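Local atomic coordinates of glycerol-3-phosphate dehydrogenase [NAD(P)+] (Coxiella burnetii, PDB entry 3K96), a protein that probably catalyses the NAD(P)H-dependent reduction of dihydroxyacetone phosphate to sn-glycerol 3-phosphate, the key precursor for phospholipid synthesis. Residues A[42-47]-A[104-109]; A[111-116]-A[139-144]; A[176-181]-A[188-193]; A[213-218]-A[323-328]; A[248-253]-A[312-317]. One frame throughout, in Å; residues are numbered along the deposited sequence.

Interaction 1: residues A[42-47]-A[104-109]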
# COMPACT_ATOMS: atom_id res chain seq x y z
N THR A 42 -13.65 -17.66 -13.22
CA THR A 42 -14.43 -17.30 -14.39
C THR A 42 -13.79 -16.14 -15.16
O THR A 42 -13.81 -16.13 -16.39
CB THR A 42 -15.88 -16.94 -14.01
OG1 THR A 42 -16.48 -18.02 -13.28
CG2 THR A 42 -16.71 -16.65 -15.25
N ALA A 43 -13.24 -15.16 -14.43
CA ALA A 43 -12.58 -14.02 -15.06
C ALA A 43 -11.35 -14.50 -15.86
O ALA A 43 -11.11 -14.05 -16.97
CB ALA A 43 -12.16 -12.97 -14.00
N LEU A 44 -10.58 -15.39 -15.28
CA LEU A 44 -9.41 -15.96 -15.98
C LEU A 44 -9.89 -16.72 -17.23
O LEU A 44 -9.25 -16.67 -18.30
CB LEU A 44 -8.64 -16.89 -15.05
CG LEU A 44 -7.72 -16.20 -14.04
CD1 LEU A 44 -7.37 -17.14 -12.89
CD2 LEU A 44 -6.49 -15.63 -14.75
N ALA A 45 -11.01 -17.42 -17.11
CA ALA A 45 -11.56 -18.17 -18.24
C ALA A 45 -11.95 -17.23 -19.36
O ALA A 45 -11.79 -17.57 -20.55
CB ALA A 45 -12.77 -19.03 -17.79
N LEU A 46 -12.44 -16.03 -19.01
CA LEU A 46 -12.81 -15.04 -20.00
C LEU A 46 -11.60 -14.45 -20.67
O LEU A 46 -11.60 -14.24 -21.88
CB LEU A 46 -13.63 -13.89 -19.39
CG LEU A 46 -15.06 -14.20 -19.00
CD1 LEU A 46 -15.67 -13.05 -18.22
CD2 LEU A 46 -15.86 -14.51 -20.28
N VAL A 47 -10.57 -14.13 -19.90
CA VAL A 47 -9.36 -13.58 -20.48
C VAL A 47 -8.85 -14.50 -21.60
O VAL A 47 -8.51 -14.04 -22.68
CB VAL A 47 -8.26 -13.39 -19.43
CG1 VAL A 47 -6.91 -13.16 -20.09
CG2 VAL A 47 -8.63 -12.21 -18.47
N LEU A 104 -5.70 -25.31 -14.55
CA LEU A 104 -5.58 -24.11 -13.72
C LEU A 104 -6.64 -24.15 -12.63
O LEU A 104 -7.83 -24.00 -12.90
CB LEU A 104 -5.71 -22.87 -14.60
CG LEU A 104 -5.78 -21.51 -13.91
CD1 LEU A 104 -4.57 -21.26 -12.98
CD2 LEU A 104 -5.89 -20.44 -14.98
N ILE A 105 -6.20 -24.39 -11.40
CA ILE A 105 -7.10 -24.52 -10.28
C ILE A 105 -7.32 -23.17 -9.59
O ILE A 105 -6.37 -22.51 -9.20
CB ILE A 105 -6.52 -25.49 -9.22
CG1 ILE A 105 -6.21 -26.87 -9.86
CG2 ILE A 105 -7.46 -25.60 -8.04
CD1 ILE A 105 -5.53 -27.86 -8.92
N VAL A 106 -8.59 -22.81 -9.39
CA VAL A 106 -8.94 -21.54 -8.77
C VAL A 106 -10.11 -21.72 -7.79
O VAL A 106 -11.09 -21.00 -7.84
CB VAL A 106 -9.32 -20.47 -9.84
CG1 VAL A 106 -9.34 -19.10 -9.21
CG2 VAL A 106 -8.33 -20.47 -11.01
N VAL A 107 -10.01 -22.69 -6.89
CA VAL A 107 -11.02 -22.91 -5.88
C VAL A 107 -10.55 -22.28 -4.55
O VAL A 107 -9.39 -21.90 -4.41
CB VAL A 107 -11.29 -24.41 -5.72
CG1 VAL A 107 -11.78 -25.00 -7.05
CG2 VAL A 107 -10.05 -25.15 -5.25
N PRO A 108 -11.44 -22.13 -3.59
CA PRO A 108 -10.95 -21.58 -2.34
C PRO A 108 -9.89 -22.49 -1.69
O PRO A 108 -9.87 -23.70 -1.93
CB PRO A 108 -12.21 -21.51 -1.46
CG PRO A 108 -13.32 -21.39 -2.42
CD PRO A 108 -12.90 -22.29 -3.58
N SER A 109 -9.04 -21.91 -0.84
CA SER A 109 -8.00 -22.68 -0.19
C SER A 109 -8.54 -23.85 0.64
O SER A 109 -7.91 -24.92 0.71
CB SER A 109 -7.11 -21.76 0.65
OG SER A 109 -7.86 -21.02 1.58
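Leu44 meets Leu104 and Val106 through a single methyl group, its CD1, and the three side chains together illustrate how a Rossmann-type domain seats a helix on its sheet. Leu44 CD1 lies 3.9 Å from Val106 CG2, the two side chains running at a slant to one another. Toward Leu104 the same methyl makes a looser approach, 4.2 Å to CD2, and here the side chains stand at about a right angle. Leu104 belongs to strand 102-105 and Val106 to the loop that leaves it, and each turns one branch to the leucine. In Leu104, CG is anti to the backbone N (chi1 173°), which carries the leucine tip out from the strand to the helix; in Val106, CG2 rather than CG1 does the touching. No hydrogen bond crosses, so the join rests on methyl packing. Val106 also adjoins Trp40, a predicted NADPH-binding residue, and touches the glycine-rich turn of Gly36, Gly38 and Gly41, whose sequence fits the GxGxxG dinucleotide-binding pattern. The contact therefore lies beside the probable cofactor-binding end of the domain. Strand 102-105 lies between strands 32-35 and 128-131, with helix 39-49 packed on it through Leu44 and helix 109-119 receiving Ile105.

Interaction 2: residues A[111-116]-A[139-144]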
# COMPACT_ATOMS: atom_id res chain seq x y z
N ALA A 111 -10.91 -25.71 -0.14
CA ALA A 111 -11.36 -26.81 -1.02
C ALA A 111 -10.23 -27.38 -1.88
O ALA A 111 -10.42 -28.36 -2.62
CB ALA A 111 -12.49 -26.33 -1.91
N PHE A 112 -9.04 -26.81 -1.78
CA PHE A 112 -7.91 -27.23 -2.62
C PHE A 112 -7.58 -28.70 -2.41
O PHE A 112 -7.49 -29.47 -3.39
CB PHE A 112 -6.69 -26.34 -2.32
CG PHE A 112 -5.62 -26.40 -3.37
CD1 PHE A 112 -5.68 -25.58 -4.48
CD2 PHE A 112 -4.54 -27.26 -3.23
CE1 PHE A 112 -4.70 -25.59 -5.44
CE2 PHE A 112 -3.55 -27.30 -4.19
CZ PHE A 112 -3.63 -26.45 -5.31
N HIS A 113 -7.40 -29.10 -1.16
CA HIS A 113 -7.11 -30.50 -0.85
C HIS A 113 -8.11 -31.45 -1.53
O HIS A 113 -7.72 -32.40 -2.21
CB HIS A 113 -7.14 -30.73 0.66
CG HIS A 113 -6.99 -32.16 1.05
ND1 HIS A 113 -8.07 -32.98 1.31
CD2 HIS A 113 -5.88 -32.93 1.22
CE1 HIS A 113 -7.63 -34.19 1.63
NE2 HIS A 113 -6.31 -34.18 1.58
N GLU A 114 -9.40 -31.18 -1.33
CA GLU A 114 -10.46 -32.01 -1.91
C GLU A 114 -10.33 -32.18 -3.42
O GLU A 114 -10.46 -33.28 -3.95
CB GLU A 114 -11.85 -31.44 -1.58
CG GLU A 114 -12.35 -31.67 -0.13
CD GLU A 114 -11.71 -30.78 0.92
OE1 GLU A 114 -11.01 -29.78 0.58
OE2 GLU A 114 -11.93 -31.06 2.11
N VAL A 115 -10.07 -31.07 -4.11
CA VAL A 115 -9.94 -31.07 -5.56
C VAL A 115 -8.70 -31.89 -5.98
O VAL A 115 -8.77 -32.71 -6.88
CB VAL A 115 -9.85 -29.66 -6.14
CG1 VAL A 115 -9.70 -29.73 -7.65
CG2 VAL A 115 -11.09 -28.87 -5.76
N ILE A 116 -7.57 -31.65 -5.32
CA ILE A 116 -6.35 -32.40 -5.64
C ILE A 116 -6.59 -33.91 -5.45
O ILE A 116 -6.22 -34.71 -6.28
CB ILE A 116 -5.17 -31.92 -4.79
CG1 ILE A 116 -4.71 -30.51 -5.25
CG2 ILE A 116 -3.99 -32.89 -4.89
CD1 ILE A 116 -4.30 -30.41 -6.74
N GLY A 139 -4.21 -28.79 6.83
CA GLY A 139 -2.97 -29.22 7.48
C GLY A 139 -1.86 -28.18 7.40
O GLY A 139 -0.68 -28.48 7.65
N SER A 140 -2.23 -26.94 7.09
CA SER A 140 -1.27 -25.87 6.94
C SER A 140 -0.25 -26.22 5.87
O SER A 140 0.94 -25.96 6.03
CB SER A 140 -0.56 -25.60 8.27
OG SER A 140 -1.51 -25.25 9.25
N ARG A 141 -0.72 -26.76 4.74
CA ARG A 141 0.19 -27.16 3.67
C ARG A 141 0.29 -26.14 2.55
O ARG A 141 -0.71 -25.57 2.12
CB ARG A 141 -0.26 -28.52 3.09
CG ARG A 141 -0.27 -29.64 4.12
CD ARG A 141 -0.87 -30.93 3.56
NE ARG A 141 -0.04 -31.56 2.53
CZ ARG A 141 -0.44 -32.59 1.79
NH1 ARG A 141 -1.64 -33.13 1.97
NH2 ARG A 141 0.38 -33.12 0.89
N LEU A 142 1.51 -25.89 2.09
CA LEU A 142 1.73 -25.01 0.96
C LEU A 142 1.09 -25.72 -0.23
O LEU A 142 1.12 -26.94 -0.32
CB LEU A 142 3.21 -24.71 0.73
CG LEU A 142 3.78 -23.58 1.60
CD1 LEU A 142 4.02 -24.09 3.01
CD2 LEU A 142 5.05 -23.04 1.02
N LEU A 143 0.49 -24.95 -1.12
CA LEU A 143 -0.21 -25.51 -2.24
C LEU A 143 0.68 -26.31 -3.15
O LEU A 143 0.24 -27.36 -3.63
CB LEU A 143 -0.98 -24.44 -2.99
CG LEU A 143 -2.01 -23.66 -2.14
CD1 LEU A 143 -2.55 -22.45 -2.86
CD2 LEU A 143 -3.14 -24.55 -1.66
N HIS A 144 1.91 -25.87 -3.40
CA HIS A 144 2.79 -26.64 -4.31
C HIS A 144 3.16 -27.97 -3.69
O HIS A 144 3.41 -28.96 -4.40
CB HIS A 144 4.05 -25.87 -4.69
CG HIS A 144 5.08 -25.85 -3.62
ND1 HIS A 144 5.24 -24.79 -2.76
CD2 HIS A 144 6.00 -26.78 -3.24
CE1 HIS A 144 6.21 -25.06 -1.90
NE2 HIS A 144 6.68 -26.26 -2.17
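Phe112 and Leu143 join two helices of the Rossmann-type N-terminal domain, helix 109-119 and the opening turn of helix 143-151. The principal interaction is a CH-pi contact. Leu143 CD2 sits over one face of the Phe112 ring, 3.6 Å from its centroid and 19° off the ring normal, displaced somewhat toward the rim. A chi1 of -163° sends the ring toward Leu143, and chi2 of 86° turns its face to the methyl. Apolar packing reinforces it: Leu143 CB lies near the far end of the ring, 4.0 Å from Phe112 CE2, so the leucine spans the ring instead of touching it at one point. Farther along helix 143-151, Val147 also packs on Phe112.

A looser, less buried contact puts the Arg141 guanidinium, through NH1, at the edge of the His113 ring, with no hydrogen bond between them. The arginine forms salt bridges with Glu145 through NE and Glu150 through NH2, which tie it to the helix that follows. Just before that helix, the chain at Ser140 and Arg141 fits a G1 beta bulge opposite Ala137. The helix-joining contact is at its tightest between Leu143 CD2 and Phe112 CD2, at 3.4 Å.

Interaction 3: residues A[176-181]-A[188-193]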
# COMPACT_ATOMS: atom_id res chain seq x y z
N VAL A 176 -0.23 -9.10 -12.76
CA VAL A 176 -0.06 -10.19 -11.81
C VAL A 176 1.29 -10.87 -12.03
O VAL A 176 1.92 -10.72 -13.07
CB VAL A 176 -1.15 -11.26 -11.91
CG1 VAL A 176 -2.52 -10.71 -11.51
CG2 VAL A 176 -1.18 -11.88 -13.34
N SER A 177 1.75 -11.59 -11.01
CA SER A 177 3.00 -12.33 -11.13
C SER A 177 2.68 -13.79 -11.44
O SER A 177 1.61 -14.28 -11.11
CB SER A 177 3.81 -12.27 -9.82
OG SER A 177 4.18 -10.94 -9.49
N LEU A 178 3.62 -14.45 -12.09
CA LEU A 178 3.48 -15.87 -12.38
C LEU A 178 4.82 -16.55 -12.09
O LEU A 178 5.84 -16.23 -12.71
CB LEU A 178 3.02 -16.09 -13.80
CG LEU A 178 2.65 -17.52 -14.16
CD1 LEU A 178 1.63 -17.53 -15.31
CD2 LEU A 178 3.89 -18.35 -14.49
N ALA A 179 4.81 -17.42 -11.08
CA ALA A 179 5.98 -18.19 -10.66
C ALA A 179 5.77 -19.66 -10.94
O ALA A 179 4.69 -20.21 -10.70
CB ALA A 179 6.24 -17.99 -9.16
N SER A 180 6.83 -20.31 -11.40
CA SER A 180 6.79 -21.69 -11.77
C SER A 180 8.07 -22.44 -11.43
O SER A 180 9.12 -21.85 -11.26
CB SER A 180 6.58 -21.78 -13.29
OG SER A 180 6.47 -23.12 -13.69
N ASN A 181 7.96 -23.75 -11.32
CA ASN A 181 9.12 -24.60 -11.10
C ASN A 181 9.58 -25.20 -12.45
O ASN A 181 10.46 -26.08 -12.48
CB ASN A 181 8.77 -25.75 -10.14
CG ASN A 181 7.82 -26.78 -10.78
OD1 ASN A 181 7.25 -26.55 -11.85
ND2 ASN A 181 7.63 -27.92 -10.10
N ASP A 188 4.74 -21.12 -21.61
CA ASP A 188 3.46 -21.44 -22.17
C ASP A 188 2.31 -20.68 -21.49
O ASP A 188 1.42 -20.18 -22.15
CB ASP A 188 3.20 -22.96 -22.11
CG ASP A 188 4.18 -23.76 -22.95
OD1 ASP A 188 4.87 -23.14 -23.79
OD2 ASP A 188 4.29 -24.99 -22.77
N LEU A 189 2.34 -20.57 -20.17
CA LEU A 189 1.27 -19.85 -19.48
C LEU A 189 1.28 -18.36 -19.79
O LEU A 189 0.23 -17.77 -20.05
CB LEU A 189 1.37 -20.06 -17.97
CG LEU A 189 0.99 -21.46 -17.52
CD1 LEU A 189 1.41 -21.68 -16.04
CD2 LEU A 189 -0.49 -21.69 -17.74
N ILE A 190 2.45 -17.75 -19.76
CA ILE A 190 2.56 -16.32 -20.04
C ILE A 190 2.10 -16.08 -21.48
O ILE A 190 1.36 -15.14 -21.77
CB ILE A 190 3.99 -15.82 -19.80
CG1 ILE A 190 4.28 -15.82 -18.30
CG2 ILE A 190 4.19 -14.43 -20.36
CD1 ILE A 190 5.68 -15.41 -17.97
N GLU A 191 2.52 -16.95 -22.38
CA GLU A 191 2.08 -16.82 -23.75
C GLU A 191 0.54 -16.85 -23.85
O GLU A 191 -0.04 -16.07 -24.60
CB GLU A 191 2.69 -17.91 -24.62
CG GLU A 191 2.34 -17.70 -26.09
CD GLU A 191 3.00 -18.72 -27.01
OE1 GLU A 191 3.25 -19.86 -26.55
OE2 GLU A 191 3.25 -18.36 -28.18
N ARG A 192 -0.12 -17.74 -23.12
CA ARG A 192 -1.59 -17.78 -23.16
C ARG A 192 -2.30 -16.58 -22.53
O ARG A 192 -3.32 -16.12 -23.03
CB ARG A 192 -2.11 -18.99 -22.39
CG ARG A 192 -2.11 -20.33 -23.11
CD ARG A 192 -2.87 -21.33 -22.26
NE ARG A 192 -2.96 -22.67 -22.84
CZ ARG A 192 -3.92 -23.08 -23.66
NH1 ARG A 192 -4.88 -22.27 -24.05
NH2 ARG A 192 -3.91 -24.33 -24.10
N LEU A 193 -1.76 -16.11 -21.40
CA LEU A 193 -2.41 -15.08 -20.58
C LEU A 193 -2.01 -13.64 -20.81
O LEU A 193 -2.84 -12.73 -20.77
CB LEU A 193 -2.11 -15.39 -19.10
CG LEU A 193 -2.85 -16.57 -18.47
CD1 LEU A 193 -2.10 -17.12 -17.27
CD2 LEU A 193 -4.30 -16.17 -18.12
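The beta-alpha-beta unit made of strand 174-180, helix 183-193 and strand 198-203 is closed here by one leucine of its first strand reaching into the last turns of its helix. The segments 176-180 and 188-193 run nearly antiparallel, as the two arms of such a unit do, their axes 155° apart in direction and 10.0 Å apart at closest. Leu178 bridges that gap. Its CG stands anti to the backbone N (chi1 -172°), sending the branched tip straight across to the helix, where CD1 meets three residues. The nearest is Leu189, whose CB comes to 3.7 Å from Leu178 CD1, the two side chains crossing at about a right angle. Ile190 reaches in from beside it, its CG1 at 4.3 Å from Leu178 CD1. One turn on from Leu189, Leu193 offers its CD1 at 4.2 Å from Leu178 CD1. A single methyl therefore rests among residues of successive helical turns. Val200 of strand 198-203 also packs on Leu178 and Leu193, bringing the third element of the unit into the cluster, while Leu193 continues to Leu44 and Leu48 on helix 39-49. With no hydrogen bond between the segments, this interface depends on shape and on exclusion of water; the directional bonds belong to the strand's backbone neighbours, which hold Leu178 in place while its side chain supplies the apolar link to the helix.

Interaction 4: residues A[213-218]-A[323-328]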
# COMPACT_ATOMS: atom_id res chain seq x y z
N GLY A 213 0.51 -14.59 -0.62
CA GLY A 213 -0.91 -14.76 -0.87
C GLY A 213 -1.64 -15.42 0.28
O GLY A 213 -2.83 -15.23 0.45
N SER A 214 -0.95 -16.21 1.09
CA SER A 214 -1.65 -16.91 2.16
C SER A 214 -1.84 -16.03 3.41
O SER A 214 -2.53 -16.41 4.34
CB SER A 214 -0.90 -18.19 2.54
OG SER A 214 0.30 -17.88 3.26
N VAL A 215 -1.22 -14.86 3.41
CA VAL A 215 -1.32 -13.94 4.54
C VAL A 215 -2.14 -12.67 4.27
O VAL A 215 -2.70 -12.09 5.18
CB VAL A 215 0.07 -13.53 5.00
CG1 VAL A 215 -0.00 -12.52 6.15
CG2 VAL A 215 0.85 -14.76 5.43
N LYS A 216 -2.27 -12.25 3.01
CA LYS A 216 -2.91 -10.97 2.72
C LYS A 216 -4.36 -10.83 3.21
O LYS A 216 -4.73 -9.74 3.63
CB LYS A 216 -2.89 -10.65 1.24
CG LYS A 216 -3.66 -11.64 0.41
CD LYS A 216 -4.47 -10.91 -0.57
CE LYS A 216 -5.41 -11.84 -1.30
NZ LYS A 216 -6.54 -11.00 -1.80
N ASN A 217 -5.15 -11.89 3.16
CA ASN A 217 -6.54 -11.81 3.61
C ASN A 217 -6.69 -11.72 5.11
O ASN A 217 -7.68 -11.21 5.60
CB ASN A 217 -7.36 -12.99 3.11
CG ASN A 217 -7.64 -12.91 1.63
OD1 ASN A 217 -7.70 -11.82 1.04
ND2 ASN A 217 -7.86 -14.06 1.03
N ILE A 218 -5.71 -12.24 5.83
CA ILE A 218 -5.65 -12.13 7.27
C ILE A 218 -5.44 -10.64 7.59
O ILE A 218 -6.08 -10.07 8.48
CB ILE A 218 -4.45 -12.92 7.84
CG1 ILE A 218 -4.53 -14.43 7.47
CG2 ILE A 218 -4.36 -12.70 9.35
CD1 ILE A 218 -3.24 -15.22 7.82
N ILE A 323 7.25 -18.84 14.52
CA ILE A 323 7.35 -17.63 13.74
C ILE A 323 6.46 -16.58 14.36
O ILE A 323 5.28 -16.80 14.55
CB ILE A 323 6.90 -17.84 12.30
CG1 ILE A 323 7.69 -18.99 11.66
CG2 ILE A 323 7.09 -16.58 11.50
CD1 ILE A 323 7.27 -19.28 10.24
N GLU A 324 7.04 -15.43 14.65
CA GLU A 324 6.29 -14.35 15.24
C GLU A 324 5.49 -13.59 14.18
O GLU A 324 6.06 -13.01 13.26
CB GLU A 324 7.20 -13.35 15.93
CG GLU A 324 6.37 -12.28 16.65
CD GLU A 324 7.18 -11.13 17.20
OE1 GLU A 324 8.40 -11.06 16.93
OE2 GLU A 324 6.58 -10.28 17.91
N MET A 325 4.17 -13.58 14.34
CA MET A 325 3.28 -12.89 13.41
C MET A 325 2.18 -12.29 14.26
O MET A 325 1.13 -12.89 14.44
CB MET A 325 2.68 -13.90 12.40
CG MET A 325 3.73 -14.70 11.67
SD MET A 325 3.02 -15.64 10.31
CE MET A 325 2.50 -14.27 9.25
N PRO A 326 2.44 -11.08 14.81
CA PRO A 326 1.53 -10.40 15.74
C PRO A 326 0.14 -10.10 15.21
O PRO A 326 -0.82 -10.30 15.95
CB PRO A 326 2.26 -9.09 16.11
CG PRO A 326 3.65 -9.19 15.52
CD PRO A 326 3.72 -10.38 14.62
N LEU A 327 0.02 -9.59 13.99
CA LEU A 327 -1.32 -9.31 13.46
C LEU A 327 -2.13 -10.59 13.31
O LEU A 327 -3.29 -10.64 13.71
CB LEU A 327 -1.32 -8.51 12.15
CG LEU A 327 -1.11 -6.99 12.32
CD1 LEU A 327 0.27 -6.68 12.88
CD2 LEU A 327 -1.35 -6.25 11.00
N THR A 328 -1.50 -11.62 12.75
CA THR A 328 -2.18 -12.90 12.53
C THR A 328 -2.63 -13.51 13.85
O THR A 328 -3.72 -14.03 13.95
CB THR A 328 -1.25 -13.89 11.83
OG1 THR A 328 -0.86 -13.34 10.56
CG2 THR A 328 -1.92 -15.24 11.66
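Thr328 OG1 packs against Ile218 while being hydrogen-bonded to Glu246 OE1, a partner on helix 233-253. The hydroxyl oxygen lies 3.8 Å from Ile218 CG2, an ordinary van der Waals contact with a methyl, so that one atom serves a polar partner and an apolar surface together. Ile218 covers the threonine with two of its branches: CG2 takes OG1 and the backbone at CA, while CD1 is 4.1 Å from Thr328 CG2. The two side chains approach at a slant. Placing OG1 anti to its own carbonyl carbon (chi1 -60°) brings the hydroxyl alongside the isoleucine, and the CA atoms of Ile218 and Thr328 are 6.3 Å apart, the nearest pair of CA atoms across the two segments.

A second, purely apolar contact lies nearer the start of the helix. Val215 and Met325 reach toward each other tip to tip, Val215 CG2 lying 4.2 Å from Met325 CE. Met325 is at the N-cap position of helix 326-336, and its chain bends at chi3 (66°), which turns CE inward to the valine. Glu246 also bonds the backbone N of Leu327, so this one carboxylate fastens the first turn of that helix twice.

Between the two contact residues lies Lys216, predicted to be the proton acceptor and a substrate-binding residue; its NZ bonds Thr273 OG1, with a weak bond to Asn217 OD1. Val215 and Ile218 thus put the apolar side of the lysine's helix in a buried layer, while Lys216 extends from another side of the helix toward the predicted site.

Interaction 5: residues A[248-253]-A[312-317]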
# COMPACT_ATOMS: atom_id res chain seq x y z
N GLY A 248 6.84 -10.79 5.46
CA GLY A 248 8.25 -10.96 5.09
C GLY A 248 8.97 -12.00 5.93
O GLY A 248 9.80 -12.78 5.42
N ARG A 249 8.63 -12.05 7.22
CA ARG A 249 9.23 -13.01 8.14
C ARG A 249 8.87 -14.45 7.74
O ARG A 249 9.72 -15.34 7.70
CB ARG A 249 8.79 -12.72 9.58
CG ARG A 249 9.53 -13.54 10.60
CD ARG A 249 9.26 -13.09 12.07
NE ARG A 249 9.62 -11.69 12.29
CZ ARG A 249 8.77 -10.69 12.48
NH1 ARG A 249 9.24 -9.46 12.66
NH2 ARG A 249 7.46 -10.90 12.52
N LEU A 250 7.60 -14.66 7.45
CA LEU A 250 7.13 -15.95 7.02
C LEU A 250 7.81 -16.36 5.70
O LEU A 250 8.30 -17.48 5.56
CB LEU A 250 5.62 -15.90 6.84
CG LEU A 250 4.97 -17.23 6.42
CD1 LEU A 250 5.21 -18.27 7.49
CD2 LEU A 250 3.48 -17.04 6.14
N VAL A 251 7.83 -15.44 4.75
CA VAL A 251 8.46 -15.67 3.47
C VAL A 251 9.94 -16.02 3.70
O VAL A 251 10.45 -17.03 3.16
CB VAL A 251 8.34 -14.41 2.58
CG1 VAL A 251 9.28 -14.49 1.37
CG2 VAL A 251 6.89 -14.21 2.16
N SER A 252 10.60 -15.23 4.53
CA SER A 252 12.02 -15.42 4.78
C SER A 252 12.35 -16.77 5.35
O SER A 252 13.30 -17.42 4.91
CB SER A 252 12.58 -14.34 5.71
OG SER A 252 13.99 -14.47 5.77
N VAL A 253 11.57 -17.21 6.33
CA VAL A 253 11.75 -18.50 6.98
C VAL A 253 11.57 -19.69 6.03
O VAL A 253 12.16 -20.77 6.25
CB VAL A 253 10.79 -18.65 8.17
CG1 VAL A 253 10.74 -20.09 8.64
CG2 VAL A 253 11.18 -17.70 9.30
N ASP A 312 -6.51 -19.38 10.52
CA ASP A 312 -6.30 -20.62 11.28
C ASP A 312 -5.14 -21.43 10.75
O ASP A 312 -4.34 -21.94 11.54
CB ASP A 312 -7.59 -21.45 11.28
CG ASP A 312 -8.70 -20.78 12.06
OD1 ASP A 312 -8.39 -19.84 12.84
OD2 ASP A 312 -9.88 -21.19 11.88
N GLN A 313 -5.00 -21.52 9.43
CA GLN A 313 -3.91 -22.35 8.86
C GLN A 313 -2.54 -21.71 9.07
O GLN A 313 -1.59 -22.39 9.44
CB GLN A 313 -4.13 -22.62 7.36
CG GLN A 313 -5.39 -23.39 7.04
CD GLN A 313 -5.42 -24.76 7.66
OE1 GLN A 313 -4.44 -25.50 7.63
NE2 GLN A 313 -6.55 -25.12 8.23
N VAL A 314 -2.46 -20.40 8.87
CA VAL A 314 -1.21 -19.70 9.03
C VAL A 314 -0.82 -19.65 10.50
O VAL A 314 0.36 -19.82 10.83
CB VAL A 314 -1.25 -18.29 8.40
CG1 VAL A 314 -0.03 -17.49 8.79
CG2 VAL A 314 -1.37 -18.42 6.90
N HIS A 315 -1.79 -19.46 11.37
CA HIS A 315 -1.52 -19.42 12.82
C HIS A 315 -0.89 -20.76 13.23
O HIS A 315 0.12 -20.77 13.93
CB HIS A 315 -2.78 -19.17 13.63
CG HIS A 315 -2.55 -19.08 15.11
ND1 HIS A 315 -2.87 -20.11 15.98
CD2 HIS A 315 -2.03 -18.10 15.87
CE1 HIS A 315 -2.56 -19.75 17.21
NE2 HIS A 315 -2.04 -18.53 17.17
N ALA A 316 -1.46 -21.87 12.77
CA ALA A 316 -0.91 -23.18 13.11
C ALA A 316 0.50 -23.32 12.56
O ALA A 316 1.38 -23.85 13.23
CB ALA A 316 -1.83 -24.31 12.59
N LEU A 317 0.74 -22.84 11.34
CA LEU A 317 2.05 -22.94 10.73
C LEU A 317 3.06 -22.07 11.49
O LEU A 317 4.18 -22.50 11.76
CB LEU A 317 2.01 -22.52 9.26
CG LEU A 317 3.32 -22.68 8.51
CD1 LEU A 317 3.59 -24.18 8.29
CD2 LEU A 317 3.28 -21.95 7.19
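Leu250 meets Leu317 and Val314, and segment 248-253 gathers its whole contact with segment 312-317 into that one residue. At the start of the segment, Gly248 lends its carbonyl O to Ser252 N, the i to i+4 backbone bond of a regular helix, 2.7 Å. Next comes Arg249, directed elsewhere: its NH2 bonds the carbonyl O of Glu324, so the arginine ties this helix to the loop before helix 326-336.

Leu250 then turns to the facing helix. A chi1 of -178° points the side chain away from its own backbone N, and the two methyls of its fork divide the work. CD1 goes to Leu317, lying 4.2 Å from Leu317 CD2, with the side chains crossing at about a right angle. CD2 goes to Val314 instead, 4.4 Å from Val314 CG1. Because Val314 and Leu317 are three residues apart, they sit on the same flank of their helix and offer the leucine two neighbouring surfaces. The CA atoms of Leu250 and Val314 are still 9.4 Å apart, so the side chains span most of the distance.

One step along, Val251 packs on Cys212 of helix 206-228, and the segment ends with Val253 N bonded to Arg249 O. Leu250 itself is also touched by Leu211 and Val215 from helix 206-228 and by Ile323, while Val314 meets Ile218 and Thr328. This sharing of apolar side chains among several helices is the pattern of the all-helical C-terminal domain, where helix packs directly on helix without an intervening sheet.

Interactions 1 and 3 both seat helices on the one mixed sheet, and they meet where Leu44 touches Leu193. Interaction 2 lies on another helix layer of the same domain, joined to interaction 1 by Ile105 packing on Phe112 and Ile116; only partly buried, it alone carries a ring-face contact and a charged fringe. Interactions 4 and 5 belong to the helical domain, their centres about 6 Å apart, with interaction 5 nested within the loop closed by interaction 4. Both are buried, but interaction 4 adds a hydroxyl to its apolar pairs and contains the predicted active-site lysine in one of its segments. A probable hydrogen bond from Ser140 N to Gln313 OE1 connects interactions 2 and 5 across the domains.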